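Long-range contacts in bifunctional protein PutA (Bdellovibrio bacteriovorus, PDB 5UR2), which probably catalyses both steps of proline breakdown to glutamate, joining a flavin-dependent proline dehydrogenase and an NAD-dependent glutamate semialdehyde dehydrogenase in one chain: residues G269-A274 and W298-K303; Q273-D278 and G304-Y309. One frame throughout, in Å; residues are numbered along the deposited sequence.

Interaction 1: residues G269-A274 and W298-K303; sequences GIVIQA and WVRLVK. With P5F (N-propargylglycine-modified flavin adenine dinucleotide), chain F.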
loop_
_atom_site.group_PDB
_atom_site.type_symbol
_atom_site.label_atom_id
_atom_site.label_comp_id
_atom_site.label_asym_id
_atom_site.label_seq_id
_atom_site.Cartn_x
_atom_site.Cartn_y
_atom_site.Cartn_z
ATOM N N GLY B 269 -11.794 -53.643 -21.649
ATOM C CA GLY B 269 -11.028 -53.252 -20.485
ATOM C C GLY B 269 -11.197 -51.780 -20.169
ATOM O O GLY B 269 -11.487 -50.955 -21.042
ATOM N N ILE B 270 -10.967 -51.464 -18.894
ATOM C CA ILE B 270 -11.041 -50.106 -18.359
ATOM C C ILE B 270 -9.782 -49.877 -17.528
ATOM O O ILE B 270 -9.217 -50.814 -16.944
ATOM C CB ILE B 270 -12.335 -49.889 -17.517
ATOM C CG1 ILE B 270 -12.486 -48.453 -16.983
ATOM C CG2 ILE B 270 -12.363 -50.838 -16.341
ATOM C CD1 ILE B 270 -12.842 -47.394 -17.984
ATOM N N VAL B 271 -9.317 -48.616 -17.506
ATOM C CA VAL B 271 -8.138 -48.233 -16.740
ATOM C C VAL B 271 -8.548 -47.704 -15.375
ATOM O O VAL B 271 -9.488 -46.911 -15.254
ATOM C CB VAL B 271 -7.303 -47.190 -17.502
ATOM C CG1 VAL B 271 -6.213 -46.641 -16.596
ATOM C CG2 VAL B 271 -6.669 -47.825 -18.740
ATOM N N ILE B 272 -7.810 -48.116 -14.343
ATOM C CA ILE B 272 -7.913 -47.531 -13.015
ATOM C C ILE B 272 -6.547 -46.978 -12.626
ATOM O O ILE B 272 -5.523 -47.641 -12.833
ATOM C CB ILE B 272 -8.419 -48.569 -11.991
ATOM C CG1 ILE B 272 -9.905 -48.885 -12.236
ATOM C CG2 ILE B 272 -8.201 -48.079 -10.566
ATOM C CD1 ILE B 272 -10.841 -47.696 -11.993
ATOM N N GLN B 273 -6.536 -45.752 -12.066
ATOM C CA GLN B 273 -5.312 -45.032 -11.696
ATOM C C GLN B 273 -5.110 -45.111 -10.183
ATOM O O GLN B 273 -5.843 -44.477 -9.418
ATOM C CB GLN B 273 -5.373 -43.570 -12.141
ATOM C CG GLN B 273 -5.561 -43.391 -13.663
ATOM C CD GLN B 273 -6.491 -42.247 -14.010
ATOM O OE1 GLN B 273 -7.512 -42.047 -13.348
ATOM N NE2 GLN B 273 -6.160 -41.495 -15.069
ATOM N N ALA B 274 -4.095 -45.869 -9.754
ATOM C CA ALA B 274 -3.861 -46.062 -8.333
ATOM C C ALA B 274 -3.392 -44.796 -7.625
ATOM O O ALA B 274 -3.390 -44.767 -6.395
ATOM C CB ALA B 274 -2.831 -47.186 -8.108
ATOM N N TRP B 298 -11.651 -56.713 -18.071
ATOM C CA TRP B 298 -10.285 -56.445 -17.641
ATOM C C TRP B 298 -10.144 -55.064 -17.001
ATOM O O TRP B 298 -10.833 -54.116 -17.382
ATOM C CB TRP B 298 -9.328 -56.553 -18.831
ATOM C CG TRP B 298 -9.111 -57.954 -19.251
ATOM C CD1 TRP B 298 -10.010 -58.762 -19.874
ATOM C CD2 TRP B 298 -7.918 -58.726 -19.083
ATOM N NE1 TRP B 298 -9.452 -59.992 -20.109
ATOM C CE2 TRP B 298 -8.169 -60.000 -19.632
ATOM C CE3 TRP B 298 -6.664 -58.467 -18.524
ATOM C CZ2 TRP B 298 -7.215 -61.016 -19.637
ATOM C CZ3 TRP B 298 -5.711 -59.480 -18.531
ATOM C CH2 TRP B 298 -5.998 -60.742 -19.079
ATOM N N VAL B 299 -9.241 -54.966 -16.023
ATOM C CA VAL B 299 -8.812 -53.697 -15.455
ATOM C C VAL B 299 -7.326 -53.527 -15.739
ATOM O O VAL B 299 -6.510 -54.363 -15.333
ATOM C CB VAL B 299 -9.078 -53.616 -13.947
ATOM C CG1 VAL B 299 -8.466 -52.340 -13.391
ATOM C CG2 VAL B 299 -10.554 -53.633 -13.682
ATOM N N ARG B 300 -6.967 -52.466 -16.454
ATOM C CA ARG B 300 -5.556 -52.133 -16.632
ATOM C C ARG B 300 -5.161 -51.196 -15.500
ATOM O O ARG B 300 -5.572 -50.030 -15.476
ATOM C CB ARG B 300 -5.286 -51.483 -17.985
ATOM C CG ARG B 300 -3.837 -51.049 -18.142
ATOM C CD ARG B 300 -3.673 -50.063 -19.266
ATOM N NE ARG B 300 -3.984 -50.645 -20.569
ATOM C CZ ARG B 300 -4.248 -49.911 -21.646
ATOM N NH1 ARG B 300 -4.250 -48.578 -21.551
ATOM N NH2 ARG B 300 -4.521 -50.502 -22.800
ATOM N N LEU B 301 -4.374 -51.698 -14.561
ATOM C CA LEU B 301 -4.036 -50.930 -13.371
ATOM C C LEU B 301 -2.767 -50.130 -13.658
ATOM O O LEU B 301 -1.724 -50.709 -13.984
ATOM C CB LEU B 301 -3.867 -51.864 -12.177
ATOM C CG LEU B 301 -3.689 -51.229 -10.801
ATOM C CD1 LEU B 301 -4.916 -50.414 -10.378
ATOM C CD2 LEU B 301 -3.365 -52.317 -9.775
ATOM N N VAL B 302 -2.877 -48.800 -13.610
ATOM C CA VAL B 302 -1.749 -47.902 -13.813
ATOM C C VAL B 302 -1.587 -47.082 -12.542
ATOM O O VAL B 302 -2.395 -47.171 -11.624
ATOM C CB VAL B 302 -1.934 -46.979 -15.040
ATOM C CG1 VAL B 302 -2.345 -47.776 -16.263
ATOM C CG2 VAL B 302 -2.977 -45.888 -14.761
ATOM N N LYS B 303 -0.533 -46.270 -12.492
ATOM C CA LYS B 303 -0.457 -45.321 -11.383
ATOM C C LYS B 303 -1.191 -44.021 -11.714
ATOM O O LYS B 303 -2.123 -43.647 -10.999
ATOM C CB LYS B 303 0.999 -45.093 -10.964
ATOM C CG LYS B 303 1.489 -46.341 -10.260
ATOM C CD LYS B 303 2.903 -46.314 -9.801
ATOM C CE LYS B 303 3.296 -47.739 -9.376
ATOM N NZ LYS B 303 4.726 -47.870 -9.045
HETATM P PA P5F F . 6.783 -45.182 -11.014
HETATM O O1A P5F F . 6.944 -46.393 -10.033
HETATM O O2A P5F F . 7.892 -44.259 -11.126
HETATM O O5B P5F F . 5.667 -44.232 -10.676
HETATM C C5B P5F F . 5.539 -42.901 -11.162
HETATM C C4B P5F F . 4.112 -42.413 -10.869
HETATM O O4B P5F F . 3.881 -42.126 -9.511
HETATM C C3B P5F F . 3.660 -41.173 -11.585
HETATM O O3B P5F F . 3.318 -41.410 -12.896
HETATM C C2B P5F F . 2.508 -40.739 -10.772
HETATM O O2B P5F F . 1.390 -41.475 -11.133
HETATM C C1B P5F F . 2.915 -41.119 -9.393
HETATM N N9A P5F F . 3.490 -40.045 -8.625
HETATM C C8A P5F F . 4.602 -39.273 -8.934
HETATM N N7A P5F F . 4.807 -38.402 -7.938
HETATM C C5A P5F F . 3.849 -38.583 -6.939
HETATM C C6A P5F F . 3.563 -37.971 -5.720
HETATM N N6A P5F F . 4.379 -36.896 -5.231
HETATM N N1A P5F F . 2.515 -38.379 -4.979
HETATM C C2A P5F F . 1.722 -39.390 -5.393
HETATM N N3A P5F F . 1.958 -39.989 -6.596
HETATM C C4A P5F F . 2.987 -39.628 -7.372
HETATM N N1 P5F F . -1.958 -43.219 -17.033
HETATM C C2 P5F F . -3.309 -42.732 -16.891
HETATM O O2 P5F F . -3.569 -41.810 -15.903
HETATM N N3 P5F F . -4.358 -43.201 -17.748
HETATM C C4 P5F F . -4.123 -44.152 -18.771
HETATM O O4 P5F F . -5.194 -44.567 -19.573
HETATM C C4X P5F F . -2.696 -44.660 -18.929
HETATM N N5 P5F F . -2.311 -45.537 -20.033
HETATM C C5X P5F F . -1.063 -46.302 -19.844
HETATM C C6 P5F F . -0.855 -47.581 -20.590
HETATM C C7 P5F F . 0.303 -48.362 -20.346
HETATM C C7M P5F F . 0.500 -49.655 -21.107
HETATM C C8 P5F F . 1.274 -47.937 -19.389
HETATM C C8M P5F F . 2.514 -48.744 -19.101
HETATM C C9 P5F F . 1.083 -46.730 -18.677
HETATM C C9A P5F F . -0.129 -45.901 -18.930
HETATM N N10 P5F F . -0.335 -44.663 -18.175
HETATM C C10 P5F F . -1.686 -44.187 -18.077
HETATM C "C1'" P5F F . 0.739 -44.018 -17.378
HETATM C "C2'" P5F F . 0.894 -44.642 -15.991
HETATM O "O2'" P5F F . -0.221 -44.333 -15.245
HETATM C "C3'" P5F F . 2.148 -44.209 -15.227
HETATM O "O3'" P5F F . 2.083 -42.849 -15.014
HETATM C "C4'" P5F F . 3.465 -44.504 -15.929
HETATM O "O4'" P5F F . 3.265 -45.622 -16.723
HETATM C "C5'" P5F F . 4.694 -44.623 -15.008
HETATM O "O5'" P5F F . 4.436 -45.301 -13.794
HETATM P P P5F F . 5.425 -46.377 -13.089
HETATM O O1P P5F F . 4.775 -47.501 -12.195
HETATM O O2P P5F F . 6.276 -46.830 -14.335
HETATM O O3P P5F F . 6.611 -45.424 -12.471
HETATM C C21 P5F F . -2.675 -43.732 -21.892
HETATM C C22 P5F F . -2.546 -44.736 -20.997
HETATM C C23 P5F F . -4.015 -43.003 -22.091
#

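Interaction 2: residues Q273-D278 and G304-Y309; sequences QAYLRD and GAYWDY. With P5F (N-propargylglycine-modified flavin adenine dinucleotide), chain F.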
loop_
_atom_site.group_PDB
_atom_site.type_symbol
_atom_site.label_atom_id
_atom_site.label_comp_id
_atom_site.label_asym_id
_atom_site.label_seq_id
_atom_site.Cartn_x
_atom_site.Cartn_y
_atom_site.Cartn_z
ATOM N N GLN B 273 -6.536 -45.752 -12.066
ATOM C CA GLN B 273 -5.312 -45.032 -11.696
ATOM C C GLN B 273 -5.110 -45.111 -10.183
ATOM O O GLN B 273 -5.843 -44.477 -9.418
ATOM C CB GLN B 273 -5.373 -43.570 -12.141
ATOM C CG GLN B 273 -5.561 -43.391 -13.663
ATOM C CD GLN B 273 -6.491 -42.247 -14.010
ATOM O OE1 GLN B 273 -7.512 -42.047 -13.348
ATOM N NE2 GLN B 273 -6.160 -41.495 -15.069
ATOM N N ALA B 274 -4.095 -45.869 -9.754
ATOM C CA ALA B 274 -3.861 -46.062 -8.333
ATOM C C ALA B 274 -3.392 -44.796 -7.625
ATOM O O ALA B 274 -3.390 -44.767 -6.395
ATOM C CB ALA B 274 -2.831 -47.186 -8.108
ATOM N N TYR B 275 -2.991 -43.757 -8.340
ATOM C CA TYR B 275 -2.611 -42.561 -7.603
ATOM C C TYR B 275 -3.817 -41.747 -7.152
ATOM O O TYR B 275 -3.630 -40.718 -6.485
ATOM C CB TYR B 275 -1.631 -41.700 -8.424
ATOM C CG TYR B 275 -2.153 -40.892 -9.609
ATOM C CD1 TYR B 275 -3.444 -41.063 -10.130
ATOM C CD2 TYR B 275 -1.310 -39.959 -10.238
ATOM C CE1 TYR B 275 -3.883 -40.299 -11.237
ATOM C CE2 TYR B 275 -1.733 -39.205 -11.329
ATOM C CZ TYR B 275 -3.013 -39.365 -11.824
ATOM O OH TYR B 275 -3.394 -38.607 -12.923
ATOM N N LEU B 276 -5.037 -42.179 -7.487
ATOM C CA LEU B 276 -6.244 -41.514 -7.010
ATOM C C LEU B 276 -6.629 -42.039 -5.632
ATOM O O LEU B 276 -6.558 -43.249 -5.372
ATOM C CB LEU B 276 -7.419 -41.722 -7.967
ATOM C CG LEU B 276 -7.271 -41.063 -9.346
ATOM C CD1 LEU B 276 -8.515 -41.314 -10.202
ATOM C CD2 LEU B 276 -6.960 -39.567 -9.203
ATOM N N ARG B 277 -7.072 -41.118 -4.761
ATOM C CA ARG B 277 -7.500 -41.509 -3.415
ATOM C C ARG B 277 -8.713 -42.446 -3.432
ATOM O O ARG B 277 -8.869 -43.268 -2.516
ATOM C CB ARG B 277 -7.806 -40.259 -2.571
ATOM C CG ARG B 277 -6.580 -39.374 -2.343
ATOM C CD ARG B 277 -6.883 -38.008 -1.682
ATOM N NE ARG B 277 -5.653 -37.213 -1.657
ATOM C CZ ARG B 277 -4.699 -37.321 -0.731
ATOM N NH1 ARG B 277 -4.820 -38.181 0.272
ATOM N NH2 ARG B 277 -3.606 -36.583 -0.814
ATOM N N ASP B 278 -9.571 -42.365 -4.451
ATOM C CA ASP B 278 -10.781 -43.179 -4.461
ATOM C C ASP B 278 -10.649 -44.427 -5.322
ATOM O O ASP B 278 -11.631 -45.145 -5.522
ATOM C CB ASP B 278 -12.001 -42.330 -4.878
ATOM C CG ASP B 278 -11.909 -41.777 -6.289
ATOM O OD1 ASP B 278 -11.014 -42.195 -7.057
ATOM O OD2 ASP B 278 -12.752 -40.906 -6.628
ATOM N N GLY B 304 -0.838 -43.366 -12.822
ATOM C CA GLY B 304 -1.563 -42.175 -13.252
ATOM C C GLY B 304 -0.703 -41.162 -13.986
ATOM O O GLY B 304 0.448 -40.936 -13.608
ATOM N N ALA B 305 -1.245 -40.545 -15.034
ATOM C CA ALA B 305 -0.474 -39.691 -15.943
ATOM C C ALA B 305 -0.653 -38.191 -15.712
ATOM O O ALA B 305 0.022 -37.398 -16.377
ATOM C CB ALA B 305 -0.841 -40.001 -17.407
ATOM N N TYR B 306 -1.556 -37.770 -14.832
ATOM C CA TYR B 306 -1.899 -36.352 -14.758
ATOM C C TYR B 306 -1.576 -35.745 -13.388
ATOM O O TYR B 306 -2.286 -34.854 -12.915
ATOM C CB TYR B 306 -3.375 -36.143 -15.117
ATOM C CG TYR B 306 -3.798 -36.816 -16.421
ATOM C CD1 TYR B 306 -3.624 -36.174 -17.646
ATOM C CD2 TYR B 306 -4.385 -38.082 -16.423
ATOM C CE1 TYR B 306 -4.004 -36.784 -18.843
ATOM C CE2 TYR B 306 -4.765 -38.699 -17.606
ATOM C CZ TYR B 306 -4.578 -38.044 -18.816
ATOM O OH TYR B 306 -4.948 -38.648 -19.998
ATOM N N TRP B 307 -0.494 -36.209 -12.748
ATOM C CA TRP B 307 -0.251 -35.862 -11.349
ATOM C C TRP B 307 -0.065 -34.357 -11.175
ATOM O O TRP B 307 -0.744 -33.733 -10.357
ATOM C CB TRP B 307 0.959 -36.622 -10.796
ATOM C CG TRP B 307 1.070 -36.436 -9.305
ATOM C CD1 TRP B 307 0.479 -37.197 -8.351
ATOM C CD2 TRP B 307 1.774 -35.394 -8.611
ATOM N NE1 TRP B 307 0.787 -36.714 -7.100
ATOM C CE2 TRP B 307 1.582 -35.610 -7.229
ATOM C CE3 TRP B 307 2.556 -34.305 -9.026
ATOM C CZ2 TRP B 307 2.140 -34.781 -6.250
ATOM C CZ3 TRP B 307 3.112 -33.475 -8.055
ATOM C CH2 TRP B 307 2.905 -33.724 -6.681
ATOM N N ASP B 308 0.883 -33.764 -11.909
ATOM C CA ASP B 308 1.089 -32.316 -11.829
ATOM C C ASP B 308 -0.185 -31.553 -12.165
ATOM O O ASP B 308 -0.557 -30.605 -11.462
ATOM C CB ASP B 308 2.220 -31.874 -12.760
ATOM C CG ASP B 308 3.568 -32.397 -12.323
ATOM O OD1 ASP B 308 4.085 -31.923 -11.293
ATOM O OD2 ASP B 308 4.109 -33.283 -13.012
ATOM N N TYR B 309 -0.858 -31.937 -13.258
ATOM C CA TYR B 309 -2.104 -31.272 -13.640
ATOM C C TYR B 309 -3.127 -31.303 -12.507
ATOM O O TYR B 309 -3.760 -30.282 -12.199
ATOM C CB TYR B 309 -2.686 -31.908 -14.907
ATOM C CG TYR B 309 -4.096 -31.446 -15.215
ATOM C CD1 TYR B 309 -4.336 -30.271 -15.936
ATOM C CD2 TYR B 309 -5.200 -32.176 -14.776
ATOM C CE1 TYR B 309 -5.649 -29.852 -16.220
ATOM C CE2 TYR B 309 -6.504 -31.762 -15.051
ATOM C CZ TYR B 309 -6.720 -30.605 -15.778
ATOM O OH TYR B 309 -8.014 -30.201 -16.035
HETATM P PA P5F F . 6.783 -45.182 -11.014
HETATM O O1A P5F F . 6.944 -46.393 -10.033
HETATM O O2A P5F F . 7.892 -44.259 -11.126
HETATM O O5B P5F F . 5.667 -44.232 -10.676
HETATM C C5B P5F F . 5.539 -42.901 -11.162
HETATM C C4B P5F F . 4.112 -42.413 -10.869
HETATM O O4B P5F F . 3.881 -42.126 -9.511
HETATM C C3B P5F F . 3.660 -41.173 -11.585
HETATM O O3B P5F F . 3.318 -41.410 -12.896
HETATM C C2B P5F F . 2.508 -40.739 -10.772
HETATM O O2B P5F F . 1.390 -41.475 -11.133
HETATM C C1B P5F F . 2.915 -41.119 -9.393
HETATM N N9A P5F F . 3.490 -40.045 -8.625
HETATM C C8A P5F F . 4.602 -39.273 -8.934
HETATM N N7A P5F F . 4.807 -38.402 -7.938
HETATM C C5A P5F F . 3.849 -38.583 -6.939
HETATM C C6A P5F F . 3.563 -37.971 -5.720
HETATM N N6A P5F F . 4.379 -36.896 -5.231
HETATM N N1A P5F F . 2.515 -38.379 -4.979
HETATM C C2A P5F F . 1.722 -39.390 -5.393
HETATM N N3A P5F F . 1.958 -39.989 -6.596
HETATM C C4A P5F F . 2.987 -39.628 -7.372
HETATM N N1 P5F F . -1.958 -43.219 -17.033
HETATM C C2 P5F F . -3.309 -42.732 -16.891
HETATM O O2 P5F F . -3.569 -41.810 -15.903
HETATM N N3 P5F F . -4.358 -43.201 -17.748
HETATM C C4 P5F F . -4.123 -44.152 -18.771
HETATM O O4 P5F F . -5.194 -44.567 -19.573
HETATM C C4X P5F F . -2.696 -44.660 -18.929
HETATM N N5 P5F F . -2.311 -45.537 -20.033
HETATM C C5X P5F F . -1.063 -46.302 -19.844
HETATM C C6 P5F F . -0.855 -47.581 -20.590
HETATM C C7 P5F F . 0.303 -48.362 -20.346
HETATM C C7M P5F F . 0.500 -49.655 -21.107
HETATM C C8 P5F F . 1.274 -47.937 -19.389
HETATM C C8M P5F F . 2.514 -48.744 -19.101
HETATM C C9 P5F F . 1.083 -46.730 -18.677
HETATM C C9A P5F F . -0.129 -45.901 -18.930
HETATM N N10 P5F F . -0.335 -44.663 -18.175
HETATM C C10 P5F F . -1.686 -44.187 -18.077
HETATM C "C1'" P5F F . 0.739 -44.018 -17.378
HETATM C "C2'" P5F F . 0.894 -44.642 -15.991
HETATM O "O2'" P5F F . -0.221 -44.333 -15.245
HETATM C "C3'" P5F F . 2.148 -44.209 -15.227
HETATM O "O3'" P5F F . 2.083 -42.849 -15.014
HETATM C "C4'" P5F F . 3.465 -44.504 -15.929
HETATM O "O4'" P5F F . 3.265 -45.622 -16.723
HETATM C "C5'" P5F F . 4.694 -44.623 -15.008
HETATM O "O5'" P5F F . 4.436 -45.301 -13.794
HETATM P P P5F F . 5.425 -46.377 -13.089
HETATM O O1P P5F F . 4.775 -47.501 -12.195
HETATM O O2P P5F F . 6.276 -46.830 -14.335
HETATM O O3P P5F F . 6.611 -45.424 -12.471
HETATM C C21 P5F F . -2.675 -43.732 -21.892
HETATM C C22 P5F F . -2.546 -44.736 -20.997
HETATM C C23 P5F F . -4.015 -43.003 -22.091
#

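Interaction 1: residues G269-A274 and W298-K303
The carbonyl oxygen of Ile270 is met by two successive residues of the neighbouring strand: Arg300 N bonds to Ile270 O at 2.8 Å, and Val299 CA brings its C-H to 3.3 Å from the same oxygen. The ladder runs on through Arg300 O and Ile272 O and closes where Ala274 N reaches Val302 O, 2.8 Å and almost straight (178°). The alternating bonds and the 30° between chain directions identify two adjacent parallel strands, the fourth and fifth of the eight-stranded proline dehydrogenase barrel, joined by the beta-alpha-beta crossover through helix 279-293. Ile270, Ile272, Val299 and Leu301 occupy the outer face, with Ile272 CG1 lying 3.9 Å from Val299 CG1; helix 246-257 covers the two isoleucines and helix 327-343 packs on Leu301. Val271, Gln273, Arg300 and Val302 face the modified flavin. Gln273 runs alongside Val302, CG to CG2 3.8 Å, before a bend at chi2 (141°) delivers Gln273 NE2 to flavin O2 at 2.7 Å; Glu241 O takes a second bond from this nitrogen. Arg300 is held by Asp239 and Ser196. Lys303, extended beyond CG, places NZ 2.8 Å from pyrophosphate O1A, and Asp331 pairs with the same ammonium group.

Interaction 2: residues Q273-D278 and G304-Y309
Two first torsions set this contact: Tyr275 turns CG between its backbone N and carbonyl carbon (chi1 74°), swinging its ring over Gly304, while Trp307 sets CG opposite its backbone N (chi1 -171°), which sends the indole against the adenine of the modified flavin. Tyr275 lies in the loop after strand 268-273, within a type I turn from Gln273 to Leu276, and Trp307 opens helix 307-317 just beyond the neighbouring strand 298-302, at the C-terminal mouth of the TIM barrel, where such folds carry their active sites. Gly304 CA stands 3.4 Å from the centroid of the Tyr275 ring and close to its normal, a CH-pi contact over the face. At the far end of the ring, Tyr306 N donates to Tyr275 OH, 2.8 Å long and bent at 143°. Gly304 against one face restricts the tilt of the ring, while the bond at OH holds its far end. Trp307 N lies at the ring edge, 3.5 Å from Tyr275 CE2. The backbone after strand 298-302 also grips the cofactor: Gly304 O accepts a bond from ribose O2B at 2.7 Å, and Ala305 N reaches flavin O2 at 2.8 Å. Adenine C6A lies over the indole face, 3.4 Å from Trp307 CE2, and the indole NE1 bonds to Tyr324 O. The Tyr306 ring turns its edge to the amide of Gln273, with Tyr306 CE2 4.0 Å from Gln273 NE2.

Interaction 1 is barrel wall and interaction 2 its continuation at the mouth: Gln273 and Ala274 belong to both, and strand 298-302 leads directly through the loop into helix 307-317. All residues touching in interaction 1 are buried, and its order comes from a repeating backbone ladder with apolar packing outside and ligand-facing side chains inside. Interaction 2 is only partly buried, has a smaller interface (269 against 538 Å²), and depends on one tyrosine ring and a single cross-segment hydrogen bond. A probable bond from Tyr275 N to Lys303 O, 2.8 Å, ties them together. The cofactor spans both, its pyrophosphate reached from 298-303 and its adenine from 304-309.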